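PDB 2QS8: Xaa-Pro Dipeptidase from Alteromonas macleodii, which probably hydrolyses peptides as a metal-dependent dipeptidase or carboxypeptidase of the amidohydrolase superfamily, and binds methionine in its active site. Local coordinates for residues F107-Q112 and G134-A139; V275-A280 and P307-T312; I323-D328 and Q356-E361; E340-V345 and E392-L397. All blocks are in the same frame, centred on the assembly; numbering follows the deposited sequence.

Contact 1 of 4, residues F107-Q112 and G134-A139; sequences FTTVRQ and GPRIFA
Strands 107-112 and 136-139 run parallel, their axes 4.7 Å apart at the closest and 20° from aligned. With helix 119-128 between them they form a beta-alpha-beta unit of the TIM barrel. Four backbone hydrogen bonds join them: Arg-136 N to Thr-108 O, Val-110 N to Arg-136 O, Phe-138 N to Val-110 O, and Gln-112 N to Phe-138 O. The last is the most bent, 132° at the hydrogen.

Side chains alternate between the two faces. Thr-109, Arg-111, Arg-136 and Phe-138 share one. Val-110, Gln-112, Ile-137 and Ala-139 share the other, where Ile-137 and Ala-139 rest on helix 119-128. There Val-110 CG2 meets Ile-137 CG1 at 4.0 Å and Pro-135 CG at 3.9 Å.

On the first face Arg-136 runs extended past Thr-109, whose OG1 lies 3.5 Å from Arg-136 CD. The guanidinium then goes on to salt bridges with Asp-382 and Asp-406. Arg-111 turns away from strand 136-139 and forms a salt bridge with Glu-254 and hydrogen bonds with Met-68 O and Ser-252 OG. Thr-109 CG2 is anti to its own N (OG1 at chi1 -62°), and this methyl sits at the edge of the Phe-138 ring, in its plane, 3.7 Å from CE1.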
loop_
_atom_site.group_PDB
_atom_site.type_symbol
_atom_site.label_atom_id
_atom_site.label_comp_id
_atom_site.label_asym_id
_atom_site.label_seq_id
_atom_site.Cartn_x
_atom_site.Cartn_y
_atom_site.Cartn_z
ATOM N N PHE A 107 -26.646 33.337 -12.165
ATOM C CA PHE A 107 -26.149 31.972 -12.323
ATOM C C PHE A 107 -26.999 30.983 -11.535
ATOM O O PHE A 107 -26.897 30.874 -10.313
ATOM C CB PHE A 107 -24.675 31.890 -11.928
ATOM C CG PHE A 107 -23.770 32.611 -12.884
ATOM C CD1 PHE A 107 -23.699 34.000 -12.883
ATOM C CD2 PHE A 107 -23.037 31.907 -13.833
ATOM C CE1 PHE A 107 -22.917 34.673 -13.818
ATOM C CE2 PHE A 107 -22.259 32.573 -14.765
ATOM C CZ PHE A 107 -22.197 33.960 -14.757
ATOM N N THR A 108 -27.844 30.268 -12.273
ATOM C CA THR A 108 -28.768 29.295 -11.709
ATOM C C THR A 108 -28.152 27.912 -11.499
ATOM O O THR A 108 -28.692 27.083 -10.773
ATOM C CB THR A 108 -30.018 29.184 -12.612
ATOM O OG1 THR A 108 -29.615 28.986 -13.975
ATOM C CG2 THR A 108 -30.862 30.454 -12.492
ATOM N N THR A 109 -27.026 27.656 -12.144
ATOM C CA THR A 109 -26.355 26.382 -11.981
ATOM C C THR A 109 -24.858 26.639 -11.894
ATOM O O THR A 109 -24.325 27.449 -12.650
ATOM C CB THR A 109 -26.623 25.410 -13.171
ATOM O OG1 THR A 109 -28.018 25.113 -13.260
ATOM C CG2 THR A 109 -25.871 24.093 -12.965
ATOM N N VAL A 110 -24.187 25.966 -10.961
ATOM C CA VAL A 110 -22.744 26.109 -10.812
ATOM C C VAL A 110 -22.110 24.762 -10.502
ATOM O O VAL A 110 -22.770 23.848 -10.015
ATOM C CB VAL A 110 -22.349 27.096 -9.665
ATOM C CG1 VAL A 110 -22.887 28.488 -9.953
ATOM C CG2 VAL A 110 -22.880 26.598 -8.325
ATOM N N ARG A 111 -20.825 24.650 -10.812
ATOM C CA ARG A 111 -20.068 23.451 -10.522
ATOM C C ARG A 111 -18.998 23.862 -9.490
ATOM O O ARG A 111 -18.058 24.588 -9.834
ATOM C CB ARG A 111 -19.390 22.913 -11.795
ATOM C CG ARG A 111 -18.729 21.545 -11.625
ATOM C CD ARG A 111 -18.007 21.052 -12.895
ATOM N NE ARG A 111 -16.891 21.916 -13.263
ATOM C CZ ARG A 111 -15.935 21.590 -14.121
ATOM N NH1 ARG A 111 -15.951 20.406 -14.718
ATOM N NH2 ARG A 111 -14.941 22.432 -14.355
ATOM N N GLN A 112 -19.161 23.453 -8.231
ATOM C CA GLN A 112 -18.161 23.768 -7.211
ATOM C C GLN A 112 -17.068 22.709 -7.322
ATOM O O GLN A 112 -17.311 21.520 -7.107
ATOM C CB GLN A 112 -18.747 23.717 -5.800
ATOM C CG GLN A 112 -17.685 23.976 -4.732
ATOM C CD GLN A 112 -18.029 25.143 -3.826
ATOM O OE1 GLN A 112 -18.695 26.092 -4.243
ATOM N NE2 GLN A 112 -17.562 25.085 -2.588
ATOM N N GLY A 134 -30.816 29.137 -3.676
ATOM C CA GLY A 134 -29.481 29.076 -4.243
ATOM C C GLY A 134 -29.516 28.452 -5.629
ATOM O O GLY A 134 -30.575 28.082 -6.124
ATOM N N PRO A 135 -28.361 28.320 -6.283
ATOM C CA PRO A 135 -28.318 27.729 -7.619
ATOM C C PRO A 135 -28.305 26.208 -7.534
ATOM O O PRO A 135 -28.251 25.643 -6.443
ATOM C CB PRO A 135 -27.018 28.278 -8.176
ATOM C CG PRO A 135 -26.121 28.208 -6.956
ATOM C CD PRO A 135 -27.014 28.726 -5.840
ATOM N N ARG A 136 -28.384 25.548 -8.682
ATOM C CA ARG A 136 -28.312 24.091 -8.714
ATOM C C ARG A 136 -26.813 23.843 -8.555
ATOM O O ARG A 136 -26.014 24.351 -9.344
ATOM C CB ARG A 136 -28.786 23.539 -10.059
ATOM C CG ARG A 136 -30.269 23.719 -10.332
ATOM C CD ARG A 136 -30.621 23.329 -11.770
ATOM N NE ARG A 136 -31.965 23.779 -12.118
ATOM C CZ ARG A 136 -33.089 23.199 -11.705
ATOM N NH1 ARG A 136 -33.048 22.126 -10.925
ATOM N NH2 ARG A 136 -34.258 23.705 -12.054
ATOM N N ILE A 137 -26.433 23.082 -7.538
ATOM C CA ILE A 137 -25.022 22.831 -7.298
ATOM C C ILE A 137 -24.564 21.416 -7.608
ATOM O O ILE A 137 -25.197 20.445 -7.215
ATOM C CB ILE A 137 -24.644 23.127 -5.829
ATOM C CG1 ILE A 137 -24.950 24.592 -5.486
ATOM C CG2 ILE A 137 -23.161 22.814 -5.600
ATOM C CD1 ILE A 137 -24.626 24.963 -4.035
ATOM N N PHE A 138 -23.455 21.319 -8.327
ATOM C CA PHE A 138 -22.844 20.046 -8.656
ATOM C C PHE A 138 -21.451 20.162 -8.046
ATOM O O PHE A 138 -20.613 20.965 -8.483
ATOM C CB PHE A 138 -22.821 19.846 -10.163
ATOM C CG PHE A 138 -24.191 19.679 -10.754
ATOM C CD1 PHE A 138 -24.888 20.766 -11.254
ATOM C CD2 PHE A 138 -24.805 18.425 -10.781
ATOM C CE1 PHE A 138 -26.169 20.615 -11.773
ATOM C CE2 PHE A 138 -26.096 18.268 -11.305
ATOM C CZ PHE A 138 -26.771 19.366 -11.800
ATOM N N ALA A 139 -21.223 19.362 -7.011
ATOM C CA ALA A 139 -19.983 19.424 -6.257
ATOM C C ALA A 139 -19.001 18.287 -6.438
ATOM O O ALA A 139 -19.371 17.154 -6.746
ATOM C CB ALA A 139 -20.316 19.584 -4.792
#

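Contact 2 of 4, residues V275-A280 and P307-T312; sequences VPTISA and PQISDT. With MET (methionine), chain D.
The methionine pocket of the TIM barrel takes part of its wall from this contact. Thr-277, Ala-280 and Ile-309 line the pocket at the ligand's terminal methyl, CE. Ile-309 reaches from helix 299-319 toward the start of helix 278-287, and its two branches do different work. The CG2 methyl packs against the protein, 3.5 Å from Pro-276 O and 4.0 Å from Ile-278 CG1. CG1 is anti to the carbonyl carbon (chi1 -65°) and carries CD1 to the ligand, 3.2 Å from methionine CE. Thr-277 OG1 and Ala-280 CB also meet this methyl, CB at 3.5 Å. Thr-277 OG1 is also hydrogen-bonded to His-255. Ile-278 and Ile-309 lie alongside, pointing opposite ways, and Ile-278 CG2 lies near Ser-310 CB. No hydrogen bond crosses the contact. An alanine in place of Ile-309 would probably leave the ligand methyl without its neighbour on this side and open a gap beside Ile-278. Thr-277 is at the N-cap position of helix 278-287, two residues past strand 273-275, but its side chain makes no capping bond. Helix 299-319 packs on this turn through Ile-309 and Phe-313, while helix 339-346 meets it through Glu-340, which accepts bonds from Ile-278 N and Ser-279 OG.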
loop_
_atom_site.group_PDB
_atom_site.type_symbol
_atom_site.label_atom_id
_atom_site.label_comp_id
_atom_site.label_asym_id
_atom_site.label_seq_id
_atom_site.Cartn_x
_atom_site.Cartn_y
_atom_site.Cartn_z
ATOM N N VAL A 275 -11.855 25.419 -19.311
ATOM C CA VAL A 275 -12.483 26.390 -18.410
ATOM C C VAL A 275 -11.347 27.348 -18.032
ATOM O O VAL A 275 -10.583 27.092 -17.105
ATOM C CB VAL A 275 -13.020 25.702 -17.153
ATOM C CG1 VAL A 275 -13.809 26.676 -16.323
ATOM C CG2 VAL A 275 -13.864 24.526 -17.538
ATOM N N PRO A 276 -11.241 28.477 -18.742
ATOM C CA PRO A 276 -10.204 29.485 -18.529
ATOM C C PRO A 276 -10.029 30.199 -17.188
ATOM O O PRO A 276 -8.906 30.333 -16.722
ATOM C CB PRO A 276 -10.446 30.465 -19.673
ATOM C CG PRO A 276 -11.919 30.412 -19.836
ATOM C CD PRO A 276 -12.219 28.939 -19.742
ATOM N N THR A 277 -11.111 30.648 -16.569
ATOM C CA THR A 277 -11.014 31.402 -15.318
ATOM C C THR A 277 -10.068 32.580 -15.523
ATOM O O THR A 277 -9.119 32.785 -14.753
ATOM C CB THR A 277 -10.499 30.551 -14.116
ATOM O OG1 THR A 277 -9.099 30.249 -14.277
ATOM C CG2 THR A 277 -11.322 29.275 -13.989
ATOM N N ILE A 278 -10.321 33.347 -16.578
ATOM C CA ILE A 278 -9.496 34.513 -16.873
ATOM C C ILE A 278 -9.533 35.496 -15.699
ATOM O O ILE A 278 -8.505 36.046 -15.319
ATOM C CB ILE A 278 -9.977 35.251 -18.147
ATOM C CG1 ILE A 278 -9.982 34.293 -19.336
ATOM C CG2 ILE A 278 -9.051 36.433 -18.442
ATOM C CD1 ILE A 278 -10.618 34.867 -20.577
ATOM N N SER A 279 -10.720 35.696 -15.128
ATOM C CA SER A 279 -10.900 36.609 -14.001
ATOM C C SER A 279 -9.889 36.356 -12.890
ATOM O O SER A 279 -9.173 37.265 -12.474
ATOM C CB SER A 279 -12.307 36.472 -13.418
ATOM O OG SER A 279 -13.295 36.905 -14.333
ATOM N N ALA A 280 -9.849 35.119 -12.408
ATOM C CA ALA A 280 -8.937 34.744 -11.335
ATOM C C ALA A 280 -7.503 35.015 -11.766
ATOM O O ALA A 280 -6.672 35.406 -10.950
ATOM C CB ALA A 280 -9.112 33.267 -10.975
ATOM N N PRO A 307 -1.002 36.548 -15.659
ATOM C CA PRO A 307 -1.001 37.289 -16.930
ATOM C C PRO A 307 -1.132 36.466 -18.211
ATOM O O PRO A 307 -1.614 36.966 -19.226
ATOM C CB PRO A 307 0.329 38.048 -16.893
ATOM C CG PRO A 307 0.678 38.109 -15.422
ATOM C CD PRO A 307 0.265 36.751 -14.937
ATOM N N GLN A 308 -0.701 35.210 -18.158
ATOM C CA GLN A 308 -0.728 34.326 -19.320
ATOM C C GLN A 308 -2.087 33.728 -19.693
ATOM O O GLN A 308 -2.298 33.355 -20.840
ATOM C CB GLN A 308 0.283 33.195 -19.111
ATOM C CG GLN A 308 0.372 32.176 -20.243
ATOM C CD GLN A 308 0.782 32.798 -21.566
ATOM O OE1 GLN A 308 1.775 33.521 -21.638
ATOM N NE2 GLN A 308 0.022 32.513 -22.622
ATOM N N ILE A 309 -3.005 33.629 -18.739
ATOM C CA ILE A 309 -4.307 33.035 -19.035
ATOM C C ILE A 309 -5.065 33.727 -20.170
ATOM O O ILE A 309 -5.561 33.061 -21.074
ATOM C CB ILE A 309 -5.186 32.974 -17.770
ATOM C CG1 ILE A 309 -4.545 32.016 -16.758
ATOM C CG2 ILE A 309 -6.583 32.482 -18.119
ATOM C CD1 ILE A 309 -5.337 31.823 -15.479
ATOM N N SER A 310 -5.145 35.055 -20.130
ATOM C CA SER A 310 -5.841 35.810 -21.172
ATOM C C SER A 310 -5.253 35.515 -22.551
ATOM O O SER A 310 -5.977 35.412 -23.546
ATOM C CB SER A 310 -5.749 37.312 -20.894
ATOM O OG SER A 310 -4.397 37.740 -20.890
ATOM N N ASP A 311 -3.933 35.379 -22.605
ATOM C CA ASP A 311 -3.252 35.100 -23.857
ATOM C C ASP A 311 -3.512 33.663 -24.302
ATOM O O ASP A 311 -3.758 33.406 -25.477
ATOM C CB ASP A 311 -1.754 35.343 -23.705
ATOM C CG ASP A 311 -1.040 35.343 -25.034
ATOM O OD1 ASP A 311 -1.377 36.208 -25.873
ATOM O OD2 ASP A 311 -0.159 34.482 -25.246
ATOM N N THR A 312 -3.455 32.726 -23.363
ATOM C CA THR A 312 -3.711 31.328 -23.677
ATOM C C THR A 312 -5.158 31.149 -24.149
ATOM O O THR A 312 -5.436 30.365 -25.056
ATOM C CB THR A 312 -3.452 30.439 -22.444
ATOM O OG1 THR A 312 -2.041 30.365 -22.207
ATOM C CG2 THR A 312 -3.992 29.042 -22.654
HETATM N N MET D . -6.769 28.903 -7.935
HETATM C CA MET D . -5.731 28.916 -9.007
HETATM C C MET D . -4.339 28.624 -8.454
HETATM O O MET D . -3.481 28.176 -9.241
HETATM C CB MET D . -5.719 30.278 -9.698
HETATM C CG MET D . -4.744 30.358 -10.840
HETATM S SD MET D . -4.932 31.865 -11.726
HETATM C CE MET D . -6.508 31.575 -12.479
HETATM O OXT MET D . -4.126 28.856 -7.244
#

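Contact 3 of 4, residues I323-D328 and Q356-E361; sequences IAFGTD and QSATME. With MET (methionine), chain D.
Phe-325 N donates to Ser-357 O at 2.8 Å, the one direct hydrogen bond between segments 323-328 and 356-361. The N-H points almost straight at the oxygen, 171° at the hydrogen. The donor stands above the carbonyl plane, 49° out of it. Ala-324 CA adds a C-H...O contact to the same oxygen, which is thus met by two neighbouring residues of segment 323-328.

The side chains close in around this bond. Ala-358 CB packs on Phe-325 CB at 3.4 Å and lies obliquely to the ring. Phe-325 CG is anti to the backbone N (chi1 -168°), and this carries the ring away from segment 356-361. There it meets the rings of Phe-107 and Phe-341. Ser-357 OG sits at the edge of the Phe-325 ring, near its plane, and bonds to Ala-354 O within its own helix.

Farther back, Ile-323 O faces carbon atoms of two side chains, with Glu-361 CB at 3.5 Å and Ser-357 CB at 3.7 Å. A water links Ile-323 and Glu-361 through other atoms: it accepts from Ile-323 N at 3.0 Å and donates to Glu-361 OE1 at 2.9 Å. Glu-361 OE2 is paired with Lys-364, and OE1 also bonds to Tyr-273.

At the far end of the segment, Asp-328 OD2 accepts a bond from the methionine N at 3.0 Å. Asp-328 also belongs to the magnesium site with His-69 and His-71. An aspartate metal ligand at the C-terminal end of the eighth barrel strand is characteristic of the amidohydrolase superfamily, and Asp-328 probably holds that position.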
loop_
_atom_site.group_PDB
_atom_site.type_symbol
_atom_site.label_atom_id
_atom_site.label_comp_id
_atom_site.label_asym_id
_atom_site.label_seq_id
_atom_site.Cartn_x
_atom_site.Cartn_y
_atom_site.Cartn_z
ATOM N N ILE A 323 -14.775 25.272 -25.200
ATOM C CA ILE A 323 -14.708 26.146 -24.047
ATOM C C ILE A 323 -16.022 26.263 -23.292
ATOM O O ILE A 323 -17.084 26.441 -23.889
ATOM C CB ILE A 323 -14.251 27.564 -24.479
ATOM C CG1 ILE A 323 -12.778 27.519 -24.905
ATOM C CG2 ILE A 323 -14.476 28.562 -23.359
ATOM C CD1 ILE A 323 -12.231 28.831 -25.448
ATOM N N ALA A 324 -15.936 26.153 -21.966
ATOM C CA ALA A 324 -17.097 26.277 -21.093
ATOM C C ALA A 324 -16.778 27.344 -20.044
ATOM O O ALA A 324 -15.650 27.417 -19.543
ATOM C CB ALA A 324 -17.403 24.943 -20.418
ATOM N N PHE A 325 -17.775 28.167 -19.728
ATOM C CA PHE A 325 -17.648 29.259 -18.764
ATOM C C PHE A 325 -17.222 28.841 -17.337
ATOM O O PHE A 325 -17.857 27.987 -16.712
ATOM C CB PHE A 325 -18.980 30.007 -18.691
ATOM C CG PHE A 325 -18.905 31.313 -17.968
ATOM C CD1 PHE A 325 -18.627 32.483 -18.661
ATOM C CD2 PHE A 325 -19.143 31.383 -16.602
ATOM C CE1 PHE A 325 -18.594 33.702 -18.007
ATOM C CE2 PHE A 325 -19.111 32.593 -15.943
ATOM C CZ PHE A 325 -18.837 33.759 -16.647
ATOM N N GLY A 326 -16.164 29.476 -16.836
ATOM C CA GLY A 326 -15.653 29.197 -15.502
ATOM C C GLY A 326 -14.802 30.352 -14.991
ATOM O O GLY A 326 -13.891 30.797 -15.681
ATOM N N THR A 327 -15.057 30.802 -13.770
ATOM C CA THR A 327 -14.357 31.968 -13.224
ATOM C C THR A 327 -13.351 31.779 -12.071
ATOM O O THR A 327 -12.430 32.578 -11.907
ATOM C CB THR A 327 -15.392 32.992 -12.737
ATOM O OG1 THR A 327 -16.013 32.495 -11.547
ATOM C CG2 THR A 327 -16.488 33.184 -13.796
ATOM N N ASP A 328 -13.545 30.730 -11.281
ATOM C CA ASP A 328 -12.718 30.460 -10.116
ATOM C C ASP A 328 -13.073 31.502 -9.049
ATOM O O ASP A 328 -12.206 31.996 -8.311
ATOM C CB ASP A 328 -11.217 30.508 -10.443
ATOM C CG ASP A 328 -10.360 29.796 -9.390
ATOM O OD1 ASP A 328 -10.913 29.228 -8.424
ATOM O OD2 ASP A 328 -9.120 29.786 -9.528
ATOM N N GLN A 356 -23.113 31.482 -25.035
ATOM C CA GLN A 356 -23.401 30.080 -25.303
ATOM C C GLN A 356 -22.466 29.181 -24.498
ATOM O O GLN A 356 -22.805 28.039 -24.190
ATOM C CB GLN A 356 -23.289 29.784 -26.809
ATOM C CG GLN A 356 -24.264 30.609 -27.646
ATOM C CD GLN A 356 -24.310 30.204 -29.106
ATOM O OE1 GLN A 356 -23.284 30.002 -29.741
ATOM N NE2 GLN A 356 -25.517 30.104 -29.648
ATOM N N SER A 357 -21.299 29.708 -24.134
ATOM C CA SER A 357 -20.343 28.933 -23.364
ATOM C C SER A 357 -20.764 28.830 -21.898
ATOM O O SER A 357 -20.227 28.018 -21.156
ATOM C CB SER A 357 -18.949 29.558 -23.445
ATOM O OG SER A 357 -18.833 30.631 -22.532
ATOM N N ALA A 358 -21.718 29.656 -21.484
ATOM C CA ALA A 358 -22.192 29.640 -20.105
ATOM C C ALA A 358 -23.608 29.082 -20.023
ATOM O O ALA A 358 -24.237 29.122 -18.968
ATOM C CB ALA A 358 -22.153 31.036 -19.529
ATOM N N THR A 359 -24.100 28.566 -21.143
ATOM C CA THR A 359 -25.438 27.991 -21.209
ATOM C C THR A 359 -25.415 26.542 -21.727
ATOM O O THR A 359 -25.518 25.596 -20.948
ATOM C CB THR A 359 -26.375 28.863 -22.098
ATOM O OG1 THR A 359 -25.711 29.210 -23.317
ATOM C CG2 THR A 359 -26.750 30.129 -21.377
HETATM N N MSE A 360 -25.267 26.372 -23.038
HETATM C CA MSE A 360 -25.226 25.039 -23.645
HETATM C C MSE A 360 -23.888 24.315 -23.470
HETATM O O MSE A 360 -23.846 23.097 -23.291
HETATM C CB MSE A 360 -25.558 25.124 -25.146
HETATM C CG MSE A 360 -27.034 25.374 -25.438
HETATM SE SE MSE A 360 -28.017 23.901 -24.608
HETATM C CE MSE A 360 -27.265 22.345 -25.573
ATOM N N GLU A 361 -22.786 25.045 -23.545
ATOM C CA GLU A 361 -21.486 24.394 -23.382
ATOM C C GLU A 361 -21.297 23.875 -21.960
ATOM O O GLU A 361 -20.775 22.772 -21.749
ATOM C CB GLU A 361 -20.361 25.356 -23.760
ATOM C CG GLU A 361 -20.350 25.668 -25.252
ATOM C CD GLU A 361 -20.456 24.404 -26.110
ATOM O OE1 GLU A 361 -19.443 23.693 -26.261
ATOM O OE2 GLU A 361 -21.558 24.113 -26.619
HETATM N N MET D . -6.769 28.903 -7.935
HETATM C CA MET D . -5.731 28.916 -9.007
HETATM C C MET D . -4.339 28.624 -8.454
HETATM O O MET D . -3.481 28.176 -9.241
HETATM C CB MET D . -5.719 30.278 -9.698
HETATM C CG MET D . -4.744 30.358 -10.840
HETATM S SD MET D . -4.932 31.865 -11.726
HETATM C CE MET D . -6.508 31.575 -12.479
HETATM O OXT MET D . -4.126 28.856 -7.244
HETATM O O HOH W 1 -17.036 25.081 -27.140
#

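Contact 4 of 4, residues E340-V345 and E392-L397; sequences EFVYMV and EDISVL
Ile-394 is the main bump of segment 392-397, and it fits a hollow on helix 339-346 lined by Phe-341, Val-342 and Val-345. Its CG1 is anti to the backbone N (chi1 -159°), and this sends CD1 against Phe-341 CB at 3.4 Å. The isoleucine lies roughly perpendicular to the Phe-341 side chain. The other branch, CG2, turns to the valines, 3.8 Å from Val-345 CG2 and 4.1 Å from Val-342 CG2. The isoleucine therefore straddles one turn of the helix, with Phe-341 on one branch and Val-345 on the other.

Leu-397, a turn later, supplies the second bump. Its CD1 lies over one face of the Phe-341 ring in a CH-pi contact, 3.9 Å from the centroid and 28° off the ring normal. Val-342 CG2 pushes the opposite way, reaching Ser-395 CB at 3.7 Å. Ser-395 OG turns back within its own segment to Asp-393 OD1 at 2.7 Å, above the carboxylate plane.

An alanine at Ile-394 would probably open a gap between Phe-341 and Val-345 and leave Phe-341 CB without its close neighbour. Ile-394 also touches Ala-354 and Ile-355 of helix 351-357. The contact is wholly apolar across the two segments. It is helix-to-3-10 packing on the outside of a TIM barrel, joining helix 339-346 to the connection between strands 383-386 and 400-405.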
loop_
_atom_site.group_PDB
_atom_site.type_symbol
_atom_site.label_atom_id
_atom_site.label_comp_id
_atom_site.label_asym_id
_atom_site.label_seq_id
_atom_site.Cartn_x
_atom_site.Cartn_y
_atom_site.Cartn_z
ATOM N N GLU A 340 -16.167 37.820 -16.171
ATOM C CA GLU A 340 -15.551 36.794 -17.001
ATOM C C GLU A 340 -15.982 36.943 -18.471
ATOM O O GLU A 340 -15.191 36.697 -19.386
ATOM C CB GLU A 340 -15.931 35.405 -16.474
ATOM C CG GLU A 340 -15.276 34.209 -17.174
ATOM C CD GLU A 340 -13.770 34.107 -16.943
ATOM O OE1 GLU A 340 -13.238 34.831 -16.073
ATOM O OE2 GLU A 340 -13.119 33.289 -17.636
ATOM N N PHE A 341 -17.237 37.335 -18.688
ATOM C CA PHE A 341 -17.769 37.536 -20.034
ATOM C C PHE A 341 -16.990 38.645 -20.733
ATOM O O PHE A 341 -16.543 38.489 -21.870
ATOM C CB PHE A 341 -19.248 37.936 -19.994
ATOM C CG PHE A 341 -20.180 36.814 -19.646
ATOM C CD1 PHE A 341 -20.222 35.659 -20.414
ATOM C CD2 PHE A 341 -21.017 36.914 -18.543
ATOM C CE1 PHE A 341 -21.079 34.623 -20.075
ATOM C CE2 PHE A 341 -21.876 35.883 -18.198
ATOM C CZ PHE A 341 -21.908 34.737 -18.963
ATOM N N VAL A 342 -16.833 39.769 -20.041
ATOM C CA VAL A 342 -16.116 40.900 -20.604
ATOM C C VAL A 342 -14.679 40.519 -20.963
ATOM O O VAL A 342 -14.136 40.995 -21.964
ATOM C CB VAL A 342 -16.101 42.078 -19.621
ATOM C CG1 VAL A 342 -15.481 43.304 -20.294
ATOM C CG2 VAL A 342 -17.513 42.360 -19.131
ATOM N N TYR A 343 -14.070 39.661 -20.148
ATOM C CA TYR A 343 -12.702 39.222 -20.397
ATOM C C TYR A 343 -12.634 38.309 -21.612
ATOM O O TYR A 343 -11.701 38.395 -22.405
ATOM C CB TYR A 343 -12.130 38.500 -19.169
ATOM C CG TYR A 343 -11.659 39.418 -18.060
ATOM C CD1 TYR A 343 -10.634 40.341 -18.284
ATOM C CD2 TYR A 343 -12.197 39.331 -16.773
ATOM C CE1 TYR A 343 -10.154 41.143 -17.266
ATOM C CE2 TYR A 343 -11.720 40.136 -15.737
ATOM C CZ TYR A 343 -10.698 41.036 -15.995
ATOM O OH TYR A 343 -10.201 41.824 -14.981
HETATM N N MSE A 344 -13.626 37.439 -21.758
HETATM C CA MSE A 344 -13.663 36.517 -22.878
HETATM C C MSE A 344 -13.807 37.256 -24.190
HETATM O O MSE A 344 -13.194 36.884 -25.193
HETATM C CB MSE A 344 -14.814 35.540 -22.695
HETATM C CG MSE A 344 -14.606 34.667 -21.493
HETATM SE SE MSE A 344 -16.102 33.470 -21.286
HETATM C CE MSE A 344 -15.468 31.900 -22.267
ATOM N N VAL A 345 -14.601 38.320 -24.167
ATOM C CA VAL A 345 -14.819 39.124 -25.355
ATOM C C VAL A 345 -13.557 39.894 -25.738
ATOM O O VAL A 345 -13.111 39.826 -26.878
ATOM C CB VAL A 345 -15.986 40.129 -25.154
ATOM C CG1 VAL A 345 -16.133 41.001 -26.391
ATOM C CG2 VAL A 345 -17.292 39.376 -24.879
ATOM N N GLU A 392 -24.292 43.553 -27.606
ATOM C CA GLU A 392 -23.627 44.811 -27.926
ATOM C C GLU A 392 -22.687 45.291 -26.819
ATOM O O GLU A 392 -21.742 46.039 -27.066
ATOM C CB GLU A 392 -24.663 45.902 -28.211
ATOM C CG GLU A 392 -25.691 45.527 -29.272
ATOM C CD GLU A 392 -26.536 46.714 -29.718
ATOM O OE1 GLU A 392 -26.962 47.507 -28.846
ATOM O OE2 GLU A 392 -26.780 46.847 -30.940
ATOM N N ASP A 393 -22.962 44.863 -25.598
ATOM C CA ASP A 393 -22.150 45.231 -24.443
ATOM C C ASP A 393 -22.468 44.209 -23.355
ATOM O O ASP A 393 -23.325 44.430 -22.500
ATOM C CB ASP A 393 -22.498 46.651 -23.989
ATOM C CG ASP A 393 -21.722 47.084 -22.761
ATOM O OD1 ASP A 393 -20.638 46.516 -22.501
ATOM O OD2 ASP A 393 -22.195 48.008 -22.061
ATOM N N ILE A 394 -21.769 43.080 -23.422
ATOM C CA ILE A 394 -21.961 41.977 -22.497
ATOM C C ILE A 394 -21.773 42.349 -21.028
ATOM O O ILE A 394 -22.231 41.624 -20.145
ATOM C CB ILE A 394 -21.035 40.796 -22.870
ATOM C CG1 ILE A 394 -21.580 39.500 -22.272
ATOM C CG2 ILE A 394 -19.614 41.053 -22.370
ATOM C CD1 ILE A 394 -20.960 38.254 -22.878
ATOM N N SER A 395 -21.114 43.477 -20.764
ATOM C CA SER A 395 -20.911 43.905 -19.381
ATOM C C SER A 395 -22.248 44.299 -18.752
ATOM O O SER A 395 -22.338 44.515 -17.544
ATOM C CB SER A 395 -19.937 45.088 -19.302
ATOM O OG SER A 395 -20.515 46.285 -19.788
ATOM N N VAL A 396 -23.285 44.390 -19.577
ATOM C CA VAL A 396 -24.600 44.749 -19.075
ATOM C C VAL A 396 -25.103 43.606 -18.194
ATOM O O VAL A 396 -26.019 43.783 -17.388
ATOM C CB VAL A 396 -25.604 45.006 -20.245
ATOM C CG1 VAL A 396 -25.964 43.700 -20.937
ATOM C CG2 VAL A 396 -26.851 45.687 -19.721
ATOM N N LEU A 397 -24.487 42.437 -18.341
ATOM C CA LEU A 397 -24.883 41.269 -17.563
ATOM C C LEU A 397 -24.616 41.431 -16.071
ATOM O O LEU A 397 -24.965 40.565 -15.273
ATOM C CB LEU A 397 -24.194 40.010 -18.101
ATOM C CG LEU A 397 -24.811 39.432 -19.383
ATOM C CD1 LEU A 397 -23.964 38.292 -19.905
ATOM C CD2 LEU A 397 -26.230 38.951 -19.097
#

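Contacts 2 and 3 both touch the bound methionine, from different ends: contact 2 at the thioether methyl, contact 3 at the amino group. Their centres are 13 Å apart, and Ala-280 CB lies 3.5 Å from Asp-328 CB. Contact 4 reaches contact 2 through Glu-340. A cluster of three phenylalanines joins contacts 1, 3 and 4. Phe-107 CE2 of contact 1 is 3.4 Å from Phe-325 CE2 of contact 3. Phe-325 CE1 is 3.4 Å from Phe-341 CE1 of contact 4. Phe-107 CZ and Phe-341 CE2 close the group at 4.0 Å. In contact 1 the Gln-112 side chain is about 9 Å from the magnesium ion.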